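Local coordinates for protein phosphoacetylglucosamine mutase (Aspergillus lentulus, PDB 5O9X) that interconverts the 6- and 1-phosphates of N-acetylglucosamine, probably through a bisphosphorylated sugar intermediate, on the route to UDP-N-acetylglucosamine, at residues A[14-25]-A[37-45]. The protein carries 1 engineered substitution. Residues are numbered along the deposited sequence; the frame is centred on the assembly and turned at random.
Sequences ALQYAKPEGKIF and DLLNTVVYA
Val42 sets its CG2 methyl squarely over one face of the Phe25 ring, 3.6 Å from the ring centroid and 7° off the normal, a CH-pi contact; the carbonyl O of Lys23 lies over the rim of the opposite face. At the other end, Tyr44 and Tyr17 meet obliquely, planes 51° apart, with Tyr17 CE2 3.6 Å from Tyr44 CD1. Tyr44 swings out with CG anti to its backbone N (chi1 -172°), which carries one ring face against Ala14 CA, while its hydroxyl is hydrogen-bonded to the carbonyl O of Ile10. Gln16 CB covers the centre of one Tyr17 face.

Between the aromatics, the chain runs past Thr41, whose CG2 reaches Tyr17 CB at 3.7 Å and Ala18 O at 3.6 Å; its OG1 faces Lys19 CG. Leu38 fits CD2 against Pro20 CB, at 3.8 Å, and the Lys23 side chain crosses the same leucine at about a right angle, touching it through CE. Most of the direct contact is apolar; the hydrogen-bonded link between the segments runs through water 1, which accepts from Ala18 N (3.0 Å) and Asn40 ND2 (3.2 Å).

The irregular, twice-turning connection after helix 4-14 thus runs along the 3-10 segment and first turns of helix 40-56 before entering edge strand 32-35, in domain I of the mutase. Phe25 and Val42 both rest on Met34 of that strand, whereas Tyr17, Asn40 and Tyr44 pack against helix 138-151, whose Arg140 NH1 is hydrogen-bonded to Asn40 OD1.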
# COMPACT_ATOMS: atom_id res chain seq x y z
N ALA A 14 -19.00 -18.76 17.47
CA ALA A 14 -19.79 -17.56 17.13
C ALA A 14 -20.77 -17.06 18.21
O ALA A 14 -21.10 -15.86 18.21
CB ALA A 14 -20.53 -17.77 15.82
N LEU A 15 -21.21 -17.96 19.10
CA LEU A 15 -22.07 -17.65 20.26
C LEU A 15 -21.47 -16.61 21.17
O LEU A 15 -22.19 -15.92 21.88
CB LEU A 15 -22.39 -18.93 21.11
CG LEU A 15 -23.84 -19.48 21.26
CD1 LEU A 15 -23.89 -20.95 21.70
CD2 LEU A 15 -24.71 -18.63 22.19
N GLN A 16 -20.14 -16.48 21.14
CA GLN A 16 -19.43 -15.55 22.02
C GLN A 16 -19.58 -14.09 21.60
O GLN A 16 -19.23 -13.17 22.35
CB GLN A 16 -17.96 -15.91 22.06
CG GLN A 16 -17.68 -17.25 22.71
CD GLN A 16 -16.61 -17.09 23.77
OE1 GLN A 16 -16.90 -16.73 24.92
NE2 GLN A 16 -15.35 -17.33 23.39
N TYR A 17 -20.09 -13.89 20.39
CA TYR A 17 -20.13 -12.55 19.77
C TYR A 17 -21.56 -12.14 19.46
O TYR A 17 -22.47 -12.93 19.55
CB TYR A 17 -19.19 -12.47 18.52
CG TYR A 17 -17.84 -13.15 18.77
CD1 TYR A 17 -17.01 -12.70 19.78
CD2 TYR A 17 -17.46 -14.28 18.03
CE1 TYR A 17 -15.82 -13.36 20.08
CE2 TYR A 17 -16.26 -14.92 18.29
CZ TYR A 17 -15.44 -14.46 19.31
OH TYR A 17 -14.26 -15.08 19.58
N ALA A 18 -21.73 -10.87 19.15
CA ALA A 18 -23.03 -10.31 18.77
C ALA A 18 -22.76 -9.36 17.61
O ALA A 18 -21.85 -8.53 17.72
CB ALA A 18 -23.64 -9.56 19.96
N LYS A 19 -23.51 -9.50 16.51
CA LYS A 19 -23.45 -8.53 15.42
C LYS A 19 -24.01 -7.21 15.87
O LYS A 19 -25.01 -7.20 16.58
CB LYS A 19 -24.26 -8.95 14.21
CG LYS A 19 -23.67 -10.09 13.45
CD LYS A 19 -24.47 -10.33 12.20
CE LYS A 19 -23.80 -9.71 11.00
NZ LYS A 19 -24.83 -9.12 10.13
N PRO A 20 -23.37 -6.09 15.46
CA PRO A 20 -23.99 -4.79 15.75
C PRO A 20 -25.24 -4.58 14.90
O PRO A 20 -25.26 -4.91 13.71
CB PRO A 20 -22.89 -3.76 15.36
CG PRO A 20 -21.96 -4.49 14.46
CD PRO A 20 -22.04 -5.95 14.83
N GLU A 21 -26.27 -4.02 15.52
CA GLU A 21 -27.59 -4.00 14.90
C GLU A 21 -27.57 -3.06 13.72
O GLU A 21 -27.10 -1.94 13.80
CB GLU A 21 -28.67 -3.55 15.89
CG GLU A 21 -28.78 -4.40 17.13
CD GLU A 21 -30.20 -4.86 17.37
OE1 GLU A 21 -30.96 -5.01 16.38
OE2 GLU A 21 -30.56 -5.07 18.56
N GLY A 22 -28.08 -3.55 12.61
CA GLY A 22 -28.24 -2.69 11.48
C GLY A 22 -27.01 -2.43 10.61
O GLY A 22 -27.20 -1.88 9.55
N LYS A 23 -25.78 -2.79 11.03
CA LYS A 23 -24.59 -2.52 10.16
C LYS A 23 -24.50 -3.54 9.05
O LYS A 23 -24.61 -4.77 9.28
CB LYS A 23 -23.25 -2.50 10.91
CG LYS A 23 -23.26 -1.70 12.21
CD LYS A 23 -23.58 -0.22 12.06
CE LYS A 23 -23.15 0.53 13.31
NZ LYS A 23 -23.27 1.99 13.10
N ILE A 24 -24.31 -3.02 7.85
CA ILE A 24 -24.02 -3.82 6.67
C ILE A 24 -22.51 -3.57 6.39
O ILE A 24 -22.09 -2.44 6.39
CB ILE A 24 -24.90 -3.40 5.48
CG1 ILE A 24 -26.42 -3.82 5.72
CG2 ILE A 24 -24.34 -3.95 4.16
CD1 ILE A 24 -27.46 -3.03 4.93
N PHE A 25 -21.74 -4.63 6.21
CA PHE A 25 -20.29 -4.54 6.03
C PHE A 25 -19.91 -4.65 4.56
O PHE A 25 -20.58 -5.34 3.81
CB PHE A 25 -19.59 -5.62 6.85
CG PHE A 25 -19.97 -5.61 8.29
CD1 PHE A 25 -19.53 -4.58 9.13
CD2 PHE A 25 -20.79 -6.63 8.82
CE1 PHE A 25 -19.88 -4.57 10.48
CE2 PHE A 25 -21.16 -6.59 10.17
CZ PHE A 25 -20.70 -5.57 11.01
N ASP A 37 -14.77 -1.22 17.69
CA ASP A 37 -15.83 -1.91 18.50
C ASP A 37 -16.88 -2.65 17.64
O ASP A 37 -17.68 -3.43 18.16
CB ASP A 37 -16.50 -1.00 19.55
CG ASP A 37 -17.16 0.24 18.93
OD1 ASP A 37 -17.21 0.38 17.67
OD2 ASP A 37 -17.62 1.09 19.73
N LEU A 38 -16.86 -2.41 16.32
CA LEU A 38 -17.76 -3.10 15.39
C LEU A 38 -17.22 -4.38 14.80
O LEU A 38 -17.96 -5.11 14.10
CB LEU A 38 -18.13 -2.20 14.22
CG LEU A 38 -18.84 -0.90 14.58
CD1 LEU A 38 -19.03 0.02 13.36
CD2 LEU A 38 -20.15 -1.15 15.38
N LEU A 39 -15.95 -4.69 15.09
CA LEU A 39 -15.23 -5.69 14.32
C LEU A 39 -15.32 -7.18 14.73
O LEU A 39 -14.98 -8.05 13.92
CB LEU A 39 -13.76 -5.27 14.19
CG LEU A 39 -13.62 -4.25 13.05
CD1 LEU A 39 -12.31 -3.50 13.29
CD2 LEU A 39 -13.64 -4.96 11.67
N ASN A 40 -15.77 -7.54 15.94
CA ASN A 40 -15.63 -8.97 16.31
C ASN A 40 -16.20 -9.99 15.27
O ASN A 40 -15.51 -10.95 14.87
CB ASN A 40 -16.33 -9.23 17.66
CG ASN A 40 -15.50 -8.77 18.84
OD1 ASN A 40 -14.32 -8.34 18.71
ND2 ASN A 40 -16.10 -8.81 19.99
N THR A 41 -17.45 -9.80 14.85
CA THR A 41 -18.08 -10.82 14.03
C THR A 41 -17.45 -10.83 12.62
O THR A 41 -17.38 -11.87 11.96
CB THR A 41 -19.59 -10.68 13.98
OG1 THR A 41 -19.99 -9.48 13.31
CG2 THR A 41 -20.17 -10.66 15.41
N VAL A 42 -16.97 -9.66 12.20
CA VAL A 42 -16.29 -9.48 10.93
C VAL A 42 -15.01 -10.32 10.88
O VAL A 42 -14.77 -11.08 9.93
CB VAL A 42 -15.95 -7.99 10.65
CG1 VAL A 42 -15.18 -7.85 9.36
CG2 VAL A 42 -17.21 -7.18 10.45
N VAL A 43 -14.17 -10.14 11.89
CA VAL A 43 -12.92 -10.84 12.00
C VAL A 43 -13.18 -12.37 12.08
O VAL A 43 -12.42 -13.19 11.51
CB VAL A 43 -12.12 -10.28 13.23
CG1 VAL A 43 -10.89 -11.12 13.52
CG2 VAL A 43 -11.73 -8.79 12.94
N TYR A 44 -14.20 -12.73 12.86
CA TYR A 44 -14.58 -14.15 12.98
C TYR A 44 -14.91 -14.68 11.58
O TYR A 44 -14.41 -15.72 11.19
CB TYR A 44 -15.80 -14.30 13.91
CG TYR A 44 -16.11 -15.72 14.21
CD1 TYR A 44 -15.33 -16.43 15.12
CD2 TYR A 44 -17.09 -16.40 13.48
CE1 TYR A 44 -15.57 -17.78 15.37
CE2 TYR A 44 -17.36 -17.76 13.73
CZ TYR A 44 -16.61 -18.42 14.68
OH TYR A 44 -16.84 -19.77 14.90
N ALA A 45 -15.71 -13.95 10.81
CA ALA A 45 -16.03 -14.29 9.41
C ALA A 45 -14.78 -14.44 8.53
O ALA A 45 -14.63 -15.40 7.71
CB ALA A 45 -16.94 -13.23 8.82
O HOH W 1 -19.31 -9.24 20.02